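Local coordinates for CELL division control protein 6 (Pyrobaculum aerophilum, PDB 1FNN) that probably takes part in regulating the initiation of DNA replication, as an ATP-binding AAA+ protein of the Cdc6/Cdc18 family, at residues Phe135-Ala138 and Pro139-Ser143; Lys260-Ala263 and Pro264-Arg268; Phe276-Glu280 and Glu281-Gly285. All coordinates share one frame; numbering follows the deposited sequence.

In the fold
All three contacts are places where a loop turns into the first turn of a helix, and they follow one another in series along the chain. Contact 1 starts helix 139-148 within the AAA domain, contact 2 starts helix 264-274 in the lid, and contact 3 starts helix 280-285 of the winged-helix region. The centre of contact 1 lies 44 Å from that of contact 2 and 40 Å from that of contact 3. Contacts 2 and 3 are 23 Å apart between centres and about 7 Å between nearest atoms, without touching. They sit at the starts of two successive helices on the way from lid to winged helix, while contact 1 belongs to the nucleotide-binding module.

Contact 1: Phe135-Ala138 and Pro139-Ser143; sequences FNLA and PDILS
The carbonyl oxygen of Ala138 is gripped by two amides of the helix that begins just after it. The stronger bond comes from Leu142 N, 3.2 Å from Ala138 O; its N-H...O angle is 166° and the donor lies in the carbonyl plane. Ile141 N is nearer to Ala138 O, at 2.9 Å, but its N-H points poorly at the acceptor (128°), which makes that bond weak. This fork, with i+3 and i+4 donors on one oxygen, fits a first helical turn, with Ala138 at the N-cap and Pro139 as the first helical residue. A proline suits that position, since the first amide of a helix has no acceptor within the helix and the ring nitrogen has no hydrogen to leave unpaired.

Beside the polar fork runs an apolar seam. Leu137 CD1 touches Ile141 CG2 at 3.6 Å, and the two side chains cross at about a right angle. Ile141 reaches this place because chi1 of -65° sets CG2 anti to the backbone N, leaving CG1 for the flank of Ala138, whose CB it approaches at 4.4 Å. Asp140 turns its carboxylate to another partner, a salt bridge from OD1 to Arg109.

The junction closes the loop after strand 127-132, whose Asp132 binds magnesium in a structure of this protein, though not in this model, consistent with a Walker B strand. Leu137 and Ile141 both also pack on Ile90 of helix 87-97, so the start of helix 139-148 is seated against that helix, while Leu142 touches Leu175 in a loop.

Contact 2: Lys260-Ala263 and Pro264-Arg268; sequences KHIA and PEDVR
The carboxylate of Asp266 receives the backbone N-H of Ala263 on the anti side of OD2, with the donor 15° out of the carboxylate plane. Ala263 N lies 2.7 Å from Asp266 OD2 and the bond is nearly straight, at 162°. The other oxygen, OD1, forms a salt bridge with Arg259, so the flat group is held through both oxygens. A second flat group, the guanidinium of Arg268, has Pro264 C over one face, 3.9 Å above the plane and offset toward the rim, while its NE is bonded to Ile368 O.

With chi1 at -60°, the carboxylate of Asp266 swings back beside its own backbone N and thus reaches the residue before the helix. Ala263, the N-cap, returns its oxygen to the first turn: Asp266 N is 2.9 Å from Ala263 O and Val267 N is 3.5 Å from the same atom, but both bonds are weak, the first through its angle and the second through its length. The bond from an N-cap amide to the side chain three places on is one of the two that define a capping box; the other needs a side-chain acceptor at the N-cap, which alanine lacks.

Beside the polar turn, Ile262 CG2 approaches Val267 CG2 at 4.3 Å, a rather loose pair in the positions of a hydrophobic staple. Val267 also packs on helix 217-227 and Asp266 lies against helix 240-256, which sets the junction inside the helical lid.

Being buried yet supplied by an amide, an arginine and a helix start, the Asp266 carboxylate would be expected to stay ionised.

Contact 3: Phe276-Glu280 and Glu281-Gly285; sequences FGISE and EVLIG
A capped helix start with a hydrophobic staple opens helix 280-285 of the winged-helix region. The N-cap is Ser279, whose OG accepts from Val282 N at 3.0 Å with an N-H...O angle of 153°. The hydroxyl is carried to that amide by a chi1 of 154°, which turns OG away from the serine nitrogen and over the opening of the first turn. Glu281 CB lies alongside OG at 3.1 Å, and Val282 CG2 flanks it on the helix.

The serine backbone takes the next amide: Leu283 N is 3.2 Å from Ser279 O, tilted 17° from the carbonyl plane. Val282 N also reaches Ser279 O, but weakly, so its hydrogen is shared between the hydroxyl and the carbonyl of one residue. One step on, Ile284 N is bonded to Glu280 O at 3.0 Å, nearly along the C=O axis.

The staple joins Ile278, the residue before the cap, to Leu283, four residues after the cap. Ile278 CG2 rests on the branched end of Leu283, 3.8 Å from CD2, and the side chains cross at about a right angle. Leu283 in turn packs on Leu376 and Leu383 of helix 373-387, and Glu280 OE2 bridges to Lys382 of that helix.

The amides of Val282, Leu283 and Ile284 thus all find oxygen acceptors on Ser279 and Glu280, while carbon contacts tie the incoming loop to the helix flank. Glu280 is partly exposed, so solvent probably weakens its bridge to Lys382 to some degree, and the apolar packing on helix 373-387 works alongside it.

Contact 1: Phe135-Ala138 and Pro139-Ser143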
ATOM      1  N   PHE A 135      -7.877 -13.693  -5.452  1.00 46.59           N
ATOM      2  CA  PHE A 135      -7.480 -13.827  -6.848  1.00 52.50           C
ATOM      3  C   PHE A 135      -6.529 -15.002  -7.023  1.00 54.76           C
ATOM      4  O   PHE A 135      -6.511 -15.640  -8.083  1.00 56.88           O
ATOM      5  CB  PHE A 135      -6.815 -12.562  -7.418  1.00 52.18           C
ATOM      6  CG  PHE A 135      -5.737 -11.965  -6.572  1.00 51.67           C
ATOM      7  CD1 PHE A 135      -4.413 -12.329  -6.724  1.00 52.38           C
ATOM      8  CD2 PHE A 135      -6.042 -11.022  -5.606  1.00 57.20           C
ATOM      9  CE1 PHE A 135      -3.422 -11.774  -5.938  1.00 51.93           C
ATOM     10  CE2 PHE A 135      -5.070 -10.455  -4.811  1.00 51.12           C
ATOM     11  CZ  PHE A 135      -3.748 -10.837  -4.981  1.00 56.77           C
ATOM     12  N   ASN A 136      -5.823 -15.401  -5.960  1.00 53.25           N
ATOM     13  CA  ASN A 136      -4.976 -16.571  -5.975  1.00 53.90           C
ATOM     14  C   ASN A 136      -5.745 -17.883  -6.082  1.00 52.88           C
ATOM     15  O   ASN A 136      -5.072 -18.882  -6.359  1.00 50.71           O
ATOM     16  CB  ASN A 136      -4.084 -16.632  -4.734  1.00 54.06           C
ATOM     17  CG  ASN A 136      -3.013 -15.571  -4.741  1.00 52.69           C
ATOM     18  OD1 ASN A 136      -2.131 -15.560  -5.602  1.00 54.97           O
ATOM     19  ND2 ASN A 136      -3.082 -14.665  -3.772  1.00 55.70           N
ATOM     20  N   LEU A 137      -7.041 -17.949  -5.797  1.00 52.17           N
ATOM     21  CA  LEU A 137      -7.741 -19.215  -5.865  1.00 52.85           C
ATOM     22  C   LEU A 137      -8.323 -19.451  -7.272  1.00 55.27           C
ATOM     23  O   LEU A 137      -8.625 -18.508  -7.998  1.00 52.59           O
ATOM     24  CB  LEU A 137      -8.923 -19.316  -4.909  1.00 51.84           C
ATOM     25  CG  LEU A 137      -8.900 -18.677  -3.528  1.00 56.30           C
ATOM     26  CD1 LEU A 137     -10.033 -19.222  -2.655  1.00 51.68           C
ATOM     27  CD2 LEU A 137      -7.564 -18.796  -2.824  1.00 51.96           C
ATOM     28  N   ALA A 138      -8.581 -20.725  -7.561  1.00 55.26           N
ATOM     29  CA  ALA A 138      -9.287 -21.009  -8.826  1.00 59.35           C
ATOM     30  C   ALA A 138     -10.716 -20.532  -8.585  1.00 59.61           C
ATOM     31  O   ALA A 138     -11.318 -20.814  -7.542  1.00 59.95           O
ATOM     32  CB  ALA A 138      -9.223 -22.488  -9.157  1.00 58.31           C
ATOM     33  N   PRO A 139     -11.369 -19.994  -9.608  1.00 59.66           N
ATOM     34  CA  PRO A 139     -12.748 -19.545  -9.491  1.00 58.10           C
ATOM     35  C   PRO A 139     -13.694 -20.582  -8.928  1.00 57.42           C
ATOM     36  O   PRO A 139     -14.581 -20.250  -8.132  1.00 56.35           O
ATOM     37  CB  PRO A 139     -13.071 -19.139 -10.928  1.00 60.62           C
ATOM     38  CG  PRO A 139     -11.772 -18.663 -11.491  1.00 59.89           C
ATOM     39  CD  PRO A 139     -10.732 -19.563 -10.874  1.00 60.37           C
ATOM     40  N   ASP A 140     -13.524 -21.869  -9.200  1.00 56.03           N
ATOM     41  CA  ASP A 140     -14.364 -22.939  -8.691  1.00 57.77           C
ATOM     42  C   ASP A 140     -14.272 -23.103  -7.174  1.00 55.22           C
ATOM     43  O   ASP A 140     -15.251 -23.439  -6.509  1.00 54.83           O
ATOM     44  CB  ASP A 140     -14.044 -24.251  -9.412  1.00 68.89           C
ATOM     45  CG  ASP A 140     -13.006 -25.144  -8.779  1.00 80.26           C
ATOM     46  OD1 ASP A 140     -12.286 -24.727  -7.846  1.00 87.14           O
ATOM     47  OD2 ASP A 140     -12.870 -26.317  -9.201  1.00 87.68           O
ATOM     48  N   ILE A 141     -13.103 -22.870  -6.602  1.00 52.47           N
ATOM     49  CA  ILE A 141     -12.929 -22.861  -5.155  1.00 53.87           C
ATOM     50  C   ILE A 141     -13.689 -21.694  -4.547  1.00 51.14           C
ATOM     51  O   ILE A 141     -14.432 -21.855  -3.576  1.00 47.39           O
ATOM     52  CB  ILE A 141     -11.431 -22.739  -4.798  1.00 60.63           C
ATOM     53  CG1 ILE A 141     -10.732 -24.006  -5.294  1.00 60.96           C
ATOM     54  CG2 ILE A 141     -11.232 -22.527  -3.307  1.00 61.09           C
ATOM     55  CD1 ILE A 141      -9.251 -24.045  -4.988  1.00 70.00           C
ATOM     56  N   LEU A 142     -13.455 -20.512  -5.130  1.00 50.14           N
ATOM     57  CA  LEU A 142     -14.167 -19.321  -4.662  1.00 51.77           C
ATOM     58  C   LEU A 142     -15.672 -19.549  -4.687  1.00 50.46           C
ATOM     59  O   LEU A 142     -16.353 -19.229  -3.709  1.00 47.87           O
ATOM     60  CB  LEU A 142     -13.775 -18.104  -5.490  1.00 58.56           C
ATOM     61  CG  LEU A 142     -13.338 -16.811  -4.823  1.00 59.99           C
ATOM     62  CD1 LEU A 142     -13.535 -15.621  -5.754  1.00 58.20           C
ATOM     63  CD2 LEU A 142     -14.041 -16.526  -3.507  1.00 62.10           C
ATOM     64  N   SER A 143     -16.218 -20.078  -5.800  1.00 50.00           N
ATOM     65  CA  SER A 143     -17.647 -20.382  -5.843  1.00 50.48           C
ATOM     66  C   SER A 143     -18.094 -21.371  -4.784  1.00 47.48           C
ATOM     67  O   SER A 143     -19.177 -21.238  -4.197  1.00 49.29           O
ATOM     68  CB  SER A 143     -18.044 -20.917  -7.240  1.00 55.82           C
ATOM     69  OG  SER A 143     -17.599 -19.901  -8.148  1.00 68.31           O
TER

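Contact 2: Lys260-Ala263 and Pro264-Arg268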
ATOM      1  N   LYS A 260      20.973  11.480  14.455  1.00 48.08           N
ATOM      2  CA  LYS A 260      19.812  11.544  15.315  1.00 52.77           C
ATOM      3  C   LYS A 260      18.539  11.910  14.550  1.00 49.25           C
ATOM      4  O   LYS A 260      17.517  12.151  15.199  1.00 41.84           O
ATOM      5  CB  LYS A 260      19.987  12.628  16.391  1.00 61.53           C
ATOM      6  CG  LYS A 260      20.977  12.282  17.487  1.00 74.76           C
ATOM      7  CD  LYS A 260      21.143  13.458  18.453  1.00 83.56           C
ATOM      8  CE  LYS A 260      22.349  13.252  19.361  1.00 90.39           C
ATOM      9  NZ  LYS A 260      22.791  14.528  20.001  1.00 93.50           N
ATOM     10  N   HIS A 261      18.738  12.412  13.321  1.00 47.38           N
ATOM     11  CA  HIS A 261      17.636  12.911  12.492  1.00 47.56           C
ATOM     12  C   HIS A 261      17.631  12.210  11.140  1.00 43.96           C
ATOM     13  O   HIS A 261      18.686  11.773  10.657  1.00 43.20           O
ATOM     14  CB  HIS A 261      17.682  14.426  12.299  1.00 60.28           C
ATOM     15  CG  HIS A 261      17.776  15.211  13.570  1.00 74.36           C
ATOM     16  ND1 HIS A 261      16.707  15.841  14.164  1.00 80.92           N
ATOM     17  CD2 HIS A 261      18.847  15.468  14.374  1.00 78.48           C
ATOM     18  CE1 HIS A 261      17.105  16.449  15.271  1.00 79.78           C
ATOM     19  NE2 HIS A 261      18.403  16.236  15.420  1.00 79.59           N
ATOM     20  N   ILE A 262      16.457  11.909  10.583  1.00 38.30           N
ATOM     21  CA  ILE A 262      16.494  11.237   9.268  1.00 38.46           C
ATOM     22  C   ILE A 262      16.931  12.314   8.219  1.00 33.44           C
ATOM     23  O   ILE A 262      16.389  13.420   8.351  1.00 36.17           O
ATOM     24  CB  ILE A 262      15.121  10.669   8.926  1.00 37.54           C
ATOM     25  CG1 ILE A 262      14.817   9.554   9.996  1.00 35.94           C
ATOM     26  CG2 ILE A 262      15.116   9.973   7.572  1.00 35.63           C
ATOM     27  CD1 ILE A 262      13.376   9.077   9.831  1.00 34.10           C
ATOM     28  N   ALA A 263      17.843  11.987   7.358  1.00 39.26           N
ATOM     29  CA  ALA A 263      18.162  13.069   6.333  1.00 40.95           C
ATOM     30  C   ALA A 263      17.600  12.688   4.988  1.00 37.67           C
ATOM     31  O   ALA A 263      17.382  11.502   4.663  1.00 36.38           O
ATOM     32  CB  ALA A 263      19.695  13.152   6.314  1.00 40.69           C
ATOM     33  N   PRO A 264      17.591  13.617   4.000  1.00 39.84           N
ATOM     34  CA  PRO A 264      17.102  13.310   2.661  1.00 35.94           C
ATOM     35  C   PRO A 264      17.845  12.175   2.030  1.00 34.24           C
ATOM     36  O   PRO A 264      17.256  11.275   1.409  1.00 36.42           O
ATOM     37  CB  PRO A 264      17.318  14.637   1.880  1.00 37.02           C
ATOM     38  CG  PRO A 264      17.189  15.666   2.956  1.00 40.98           C
ATOM     39  CD  PRO A 264      17.803  15.073   4.230  1.00 38.49           C
ATOM     40  N   GLU A 265      19.173  12.014   2.200  1.00 32.15           N
ATOM     41  CA  GLU A 265      19.877  10.910   1.564  1.00 34.34           C
ATOM     42  C   GLU A 265      19.448   9.536   2.104  1.00 37.55           C
ATOM     43  O   GLU A 265      19.486   8.546   1.375  1.00 32.25           O
ATOM     44  CB  GLU A 265      21.411  10.991   1.713  1.00 39.37           C
ATOM     45  CG  GLU A 265      21.815  11.028   3.182  1.00 56.77           C
ATOM     46  CD  GLU A 265      23.241  11.386   3.534  1.00 68.31           C
ATOM     47  OE1 GLU A 265      23.394  12.532   4.032  1.00 74.73           O
ATOM     48  OE2 GLU A 265      24.206  10.604   3.347  1.00 69.71           O
ATOM     49  N   ASP A 266      19.041   9.494   3.392  1.00 40.01           N
ATOM     50  CA  ASP A 266      18.541   8.179   3.896  1.00 37.11           C
ATOM     51  C   ASP A 266      17.310   7.763   3.120  1.00 32.95           C
ATOM     52  O   ASP A 266      17.135   6.608   2.706  1.00 37.98           O
ATOM     53  CB  ASP A 266      18.227   8.394   5.406  1.00 31.60           C
ATOM     54  CG  ASP A 266      19.470   8.824   6.196  1.00 26.70           C
ATOM     55  OD1 ASP A 266      20.487   8.118   5.952  1.00 37.33           O
ATOM     56  OD2 ASP A 266      19.261   9.779   6.931  1.00 40.32           O
ATOM     57  N   VAL A 267      16.363   8.695   2.866  1.00 32.74           N
ATOM     58  CA  VAL A 267      15.183   8.381   2.075  1.00 35.64           C
ATOM     59  C   VAL A 267      15.527   7.938   0.647  1.00 39.60           C
ATOM     60  O   VAL A 267      14.978   6.953   0.112  1.00 37.80           O
ATOM     61  CB  VAL A 267      14.229   9.586   2.061  1.00 39.42           C
ATOM     62  CG1 VAL A 267      13.029   9.476   1.127  1.00 31.97           C
ATOM     63  CG2 VAL A 267      13.712   9.923   3.474  1.00 41.20           C
ATOM     64  N   ARG A 268      16.422   8.689  -0.040  1.00 37.03           N
ATOM     65  CA  ARG A 268      16.778   8.360  -1.420  1.00 35.73           C
ATOM     66  C   ARG A 268      17.340   6.963  -1.543  1.00 32.67           C
ATOM     67  O   ARG A 268      16.998   6.141  -2.403  1.00 36.74           O
ATOM     68  CB  ARG A 268      17.837   9.405  -1.956  1.00 38.21           C
ATOM     69  CG  ARG A 268      17.227  10.810  -2.065  1.00 35.30           C
ATOM     70  CD  ARG A 268      18.184  11.874  -2.724  1.00 34.73           C
ATOM     71  NE  ARG A 268      17.612  13.207  -2.425  1.00 33.11           N
ATOM     72  CZ  ARG A 268      18.246  14.086  -1.678  1.00 29.90           C
ATOM     73  NH1 ARG A 268      19.448  13.786  -1.165  1.00 38.82           N
ATOM     74  NH2 ARG A 268      17.693  15.265  -1.437  1.00 31.56           N
TER

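Contact 3: Phe276-Glu280 and Glu281-Gly285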
ATOM      1  N   PHE A 276      12.010   1.273  -8.456  1.00 59.93           N
ATOM      2  CA  PHE A 276      12.821   1.676  -9.611  1.00 69.03           C
ATOM      3  C   PHE A 276      13.371   3.089  -9.354  1.00 67.93           C
ATOM      4  O   PHE A 276      12.590   3.989  -9.031  1.00 70.35           O
ATOM      5  CB  PHE A 276      12.011   1.800 -10.887  1.00 81.70           C
ATOM      6  CG  PHE A 276      11.530   0.589 -11.610  1.00 89.66           C
ATOM      7  CD1 PHE A 276      10.258   0.082 -11.395  1.00 92.73           C
ATOM      8  CD2 PHE A 276      12.358  -0.054 -12.520  1.00 93.48           C
ATOM      9  CE1 PHE A 276       9.822  -1.041 -12.071  1.00 94.17           C
ATOM     10  CE2 PHE A 276      11.924  -1.180 -13.199  1.00 95.01           C
ATOM     11  CZ  PHE A 276      10.654  -1.673 -12.974  1.00 94.27           C
ATOM     12  N   GLY A 277      14.677   3.265  -9.484  1.00 70.28           N
ATOM     13  CA  GLY A 277      15.238   4.618  -9.332  1.00 65.68           C
ATOM     14  C   GLY A 277      15.004   5.386 -10.631  1.00 62.38           C
ATOM     15  O   GLY A 277      13.970   5.216 -11.279  1.00 63.13           O
ATOM     16  N   ILE A 278      15.979   6.206 -11.042  1.00 58.90           N
ATOM     17  CA  ILE A 278      15.769   6.991 -12.276  1.00 55.68           C
ATOM     18  C   ILE A 278      16.460   6.303 -13.446  1.00 53.93           C
ATOM     19  O   ILE A 278      17.628   5.954 -13.379  1.00 49.93           O
ATOM     20  CB  ILE A 278      16.201   8.452 -12.082  1.00 48.98           C
ATOM     21  CG1 ILE A 278      15.160   9.211 -11.220  1.00 41.68           C
ATOM     22  CG2 ILE A 278      16.353   9.132 -13.441  1.00 52.07           C
ATOM     23  CD1 ILE A 278      15.771  10.436 -10.547  1.00 41.88           C
ATOM     24  N   SER A 279      15.734   6.064 -14.528  1.00 56.81           N
ATOM     25  CA  SER A 279      16.319   5.400 -15.698  1.00 58.67           C
ATOM     26  C   SER A 279      17.349   6.259 -16.424  1.00 53.62           C
ATOM     27  O   SER A 279      17.061   7.387 -16.846  1.00 48.88           O
ATOM     28  CB  SER A 279      15.183   5.030 -16.657  1.00 61.17           C
ATOM     29  OG  SER A 279      15.678   4.962 -17.982  1.00 74.57           O
ATOM     30  N   GLU A 280      18.482   5.665 -16.820  1.00 52.97           N
ATOM     31  CA  GLU A 280      19.451   6.402 -17.635  1.00 50.28           C
ATOM     32  C   GLU A 280      18.846   6.683 -19.014  1.00 49.02           C
ATOM     33  O   GLU A 280      19.092   7.730 -19.612  1.00 44.58           O
ATOM     34  CB  GLU A 280      20.790   5.690 -17.793  1.00 54.53           C
ATOM     35  CG  GLU A 280      21.787   6.531 -18.589  1.00 57.43           C
ATOM     36  CD  GLU A 280      23.235   6.176 -18.320  1.00 65.96           C
ATOM     37  OE1 GLU A 280      23.541   5.662 -17.221  1.00 69.04           O
ATOM     38  OE2 GLU A 280      24.071   6.414 -19.211  1.00 64.41           O
ATOM     39  N   GLU A 281      17.996   5.782 -19.489  1.00 46.60           N
ATOM     40  CA  GLU A 281      17.322   5.913 -20.758  1.00 53.55           C
ATOM     41  C   GLU A 281      16.453   7.172 -20.803  1.00 50.29           C
ATOM     42  O   GLU A 281      16.440   7.857 -21.825  1.00 49.99           O
ATOM     43  CB  GLU A 281      16.424   4.702 -21.017  1.00 66.82           C
ATOM     44  CG  GLU A 281      17.128   3.365 -21.124  1.00 88.76           C
ATOM     45  CD  GLU A 281      16.147   2.214 -21.322  1.00 95.83           C
ATOM     46  OE1 GLU A 281      14.926   2.492 -21.387  1.00 99.51           O
ATOM     47  OE2 GLU A 281      16.599   1.051 -21.412  1.00100.50           O
ATOM     48  N   VAL A 282      15.733   7.437 -19.714  1.00 47.81           N
ATOM     49  CA  VAL A 282      14.876   8.625 -19.691  1.00 48.54           C
ATOM     50  C   VAL A 282      15.714   9.885 -19.553  1.00 43.28           C
ATOM     51  O   VAL A 282      15.456  10.822 -20.330  1.00 50.10           O
ATOM     52  CB  VAL A 282      13.758   8.577 -18.640  1.00 55.85           C
ATOM     53  CG1 VAL A 282      12.986   9.892 -18.596  1.00 59.29           C
ATOM     54  CG2 VAL A 282      12.802   7.427 -18.965  1.00 56.29           C
ATOM     55  N   LEU A 283      16.902   9.790 -18.954  1.00 37.64           N
ATOM     56  CA  LEU A 283      17.741  10.974 -18.881  1.00 37.44           C
ATOM     57  C   LEU A 283      18.310  11.352 -20.249  1.00 40.67           C
ATOM     58  O   LEU A 283      18.358  12.542 -20.599  1.00 43.20           O
ATOM     59  CB  LEU A 283      18.881  10.787 -17.877  1.00 36.31           C
ATOM     60  CG  LEU A 283      18.373  10.554 -16.413  1.00 39.74           C
ATOM     61  CD1 LEU A 283      19.563  10.481 -15.486  1.00 41.15           C
ATOM     62  CD2 LEU A 283      17.458  11.688 -15.985  1.00 37.87           C
ATOM     63  N   ILE A 284      18.713  10.362 -21.016  1.00 40.44           N
ATOM     64  CA  ILE A 284      19.439  10.593 -22.274  1.00 47.22           C
ATOM     65  C   ILE A 284      18.639  11.474 -23.231  1.00 43.51           C
ATOM     66  O   ILE A 284      19.182  12.420 -23.815  1.00 42.91           O
ATOM     67  CB  ILE A 284      19.801   9.236 -22.928  1.00 50.70           C
ATOM     68  CG1 ILE A 284      21.002   8.614 -22.214  1.00 52.19           C
ATOM     69  CG2 ILE A 284      20.097   9.390 -24.416  1.00 56.48           C
ATOM     70  CD1 ILE A 284      21.335   7.211 -22.670  1.00 55.62           C
ATOM     71  N   GLY A 285      17.352  11.193 -23.334  1.00 42.70           N
ATOM     72  CA  GLY A 285      16.406  11.925 -24.127  1.00 44.17           C
ATOM     73  C   GLY A 285      16.076  13.337 -23.685  1.00 45.50           C
ATOM     74  O   GLY A 285      15.543  14.052 -24.535  1.00 45.90           O
TER